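Local atomic coordinates of maleylacetate reductase (Agrobacterium tumefaciens, PDB entry 3HL0), a protein that binds NAD and, as a maleylacetate reductase of the iron-containing alcohol dehydrogenase family, probably catalyses the NADH-dependent reduction of maleylacetate to 3-oxoadipate. Residues A[248-253]-A[317-322]. Sequence-based numbering, arbitrary orientation.
Sequences GGSLDL and DPMAEL
M319 and L322, one helical turn apart on helix 316-323, meet S250 and L251 at the C-terminal end of helix 239-251. This helix-helix contact lies within the all-helical C-terminal domain of the iron-containing alcohol dehydrogenase fold. It is small, burying 155 Å², and no hydrogen bond crosses it; the nearest CA atoms across the two segments are those of S250 and M319, 8.2 Å apart. At the start of the second segment, D317 makes no contact with 248-253 and forms a salt bridge with R340 of helix 336-348. M319, a selenomethionine, then supplies most of the 317-322 side of the contact. Its CG points away from the carbonyl carbon (chi1 -74°), and bends at chi2 (-48°) and chi3 (94°) fold the chain so that both SE and CE border S250. SE lies 3.8 Å from S250 CB, while CG lies 4.1 Å from L251 CD1; the M319 and L251 side chains pass alongside each other in opposite directions. L247 and L343 also touch M319, which is thereby buried between helices 239-251 and 336-348. A320 packs on that last helix through R340 and L343, and E321 forms a salt bridge with K336; the contact with 248-253 resumes at L322. There the leucine is exposed and touches T246 as well as S250. Behind these contacts, helix 239-251 ends where D252 takes a positive phi, with D252 N and L253 N both making weak hydrogen bonds to G248 O, the latter at 3.4 Å. S250 OG has a weak hydrogen bond to T246 O, one turn back. In the serine conformer given, one of two modelled, L322 CD1 lies 3.9 Å from S250 CB.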
loop_
_atom_site.group_PDB
_atom_site.type_symbol
_atom_site.label_atom_id
_atom_site.label_comp_id
_atom_site.label_asym_id
_atom_site.label_seq_id
_atom_site.Cartn_x
_atom_site.Cartn_y
_atom_site.Cartn_z
ATOM N N GLY A 248 -14.343 0.071 4.346
ATOM C CA GLY A 248 -13.103 0.728 3.962
ATOM C C GLY A 248 -12.853 1.946 4.801
ATOM O O GLY A 248 -11.755 2.119 5.357
ATOM N N GLY A 249 -13.869 2.781 4.934
ATOM C CA GLY A 249 -13.799 3.999 5.701
ATOM C C GLY A 249 -13.683 3.858 7.206
ATOM O O GLY A 249 -12.943 4.623 7.832
ATOM N N SER A 250 -14.397 2.890 7.787
ATOM C CA SER A 250 -14.484 2.726 9.242
ATOM C C SER A 250 -13.332 1.920 9.803
ATOM O O SER A 250 -12.946 2.095 10.974
ATOM C CB SER A 250 -15.776 2.007 9.619
ATOM O OG SER A 250 -16.885 2.829 9.354
ATOM N N LEU A 251 -12.811 1.003 8.989
ATOM C CA LEU A 251 -11.719 0.115 9.435
ATOM C C LEU A 251 -10.387 0.334 8.718
ATOM O O LEU A 251 -9.427 -0.388 9.004
ATOM C CB LEU A 251 -12.134 -1.364 9.296
ATOM C CG LEU A 251 -13.414 -1.779 10.033
ATOM C CD1 LEU A 251 -13.743 -3.266 9.846
ATOM C CD2 LEU A 251 -13.287 -1.473 11.547
ATOM N N ASP A 252 -10.345 1.253 7.758
ATOM C CA ASP A 252 -9.100 1.534 7.040
ATOM C C ASP A 252 -8.553 0.341 6.266
ATOM O O ASP A 252 -7.343 0.107 6.226
ATOM C CB ASP A 252 -8.077 2.092 8.035
ATOM C CG ASP A 252 -8.664 3.205 8.861
ATOM O OD1 ASP A 252 -8.956 4.258 8.270
ATOM O OD2 ASP A 252 -8.894 3.018 10.077
ATOM N N LEU A 253 -9.454 -0.417 5.642
ATOM C CA LEU A 253 -9.046 -1.620 4.907
ATOM C C LEU A 253 -8.448 -1.268 3.556
ATOM O O LEU A 253 -8.812 -0.272 2.975
ATOM C CB LEU A 253 -10.264 -2.524 4.684
ATOM C CG LEU A 253 -11.008 -3.006 5.932
ATOM C CD1 LEU A 253 -11.978 -4.096 5.529
ATOM C CD2 LEU A 253 -10.023 -3.573 6.961
ATOM N N ASP A 317 -20.558 -6.768 14.173
ATOM C CA ASP A 317 -21.830 -6.143 14.619
ATOM C C ASP A 317 -21.854 -4.627 14.353
ATOM O O ASP A 317 -22.823 -4.134 13.779
ATOM C CB ASP A 317 -22.162 -6.476 16.102
ATOM C CG ASP A 317 -22.612 -7.917 16.309
ATOM O OD1 ASP A 317 -23.294 -8.510 15.442
ATOM O OD2 ASP A 317 -22.314 -8.497 17.386
ATOM N N PRO A 318 -20.767 -3.891 14.705
ATOM C CA PRO A 318 -20.780 -2.440 14.435
ATOM C C PRO A 318 -20.865 -2.142 12.947
ATOM O O PRO A 318 -21.472 -1.159 12.521
ATOM C CB PRO A 318 -19.437 -1.946 15.000
ATOM C CG PRO A 318 -19.056 -2.980 16.033
ATOM C CD PRO A 318 -19.741 -4.284 15.689
HETATM N N MSE A 319 -20.244 -3.008 12.143
HETATM C CA MSE A 319 -20.323 -2.822 10.702
HETATM C C MSE A 319 -21.718 -3.102 10.158
HETATM O O MSE A 319 -22.172 -2.379 9.294
HETATM C CB MSE A 319 -19.290 -3.698 9.968
HETATM C CG MSE A 319 -17.846 -3.206 10.097
HETATM SE SE MSE A 319 -17.496 -1.347 9.767
HETATM C CE MSE A 319 -17.606 -0.719 11.626
ATOM N N ALA A 320 -22.388 -4.123 10.681
ATOM C CA ALA A 320 -23.748 -4.417 10.206
ATOM C C ALA A 320 -24.667 -3.227 10.558
ATOM O O ALA A 320 -25.554 -2.868 9.776
ATOM C CB ALA A 320 -24.260 -5.696 10.827
ATOM N N GLU A 321 -24.431 -2.597 11.721
ATOM C CA GLU A 321 -25.179 -1.378 12.095
ATOM C C GLU A 321 -24.914 -0.199 11.155
ATOM O O GLU A 321 -25.857 0.414 10.675
ATOM C CB GLU A 321 -24.921 -1.010 13.561
ATOM C CG GLU A 321 -25.660 0.259 14.071
ATOM C CD GLU A 321 -27.192 0.205 13.947
ATOM O OE1 GLU A 321 -27.792 -0.881 14.145
ATOM O OE2 GLU A 321 -27.794 1.281 13.675
ATOM N N LEU A 322 -23.649 0.104 10.872
ATOM C CA LEU A 322 -23.305 1.206 9.986
ATOM C C LEU A 322 -23.838 0.956 8.587
ATOM O O LEU A 322 -24.288 1.881 7.912
ATOM C CB LEU A 322 -21.783 1.394 9.914
ATOM C CG LEU A 322 -20.992 2.372 10.760
ATOM C CD1 LEU A 322 -19.629 2.527 10.104
ATOM C CD2 LEU A 322 -21.678 3.742 10.855
#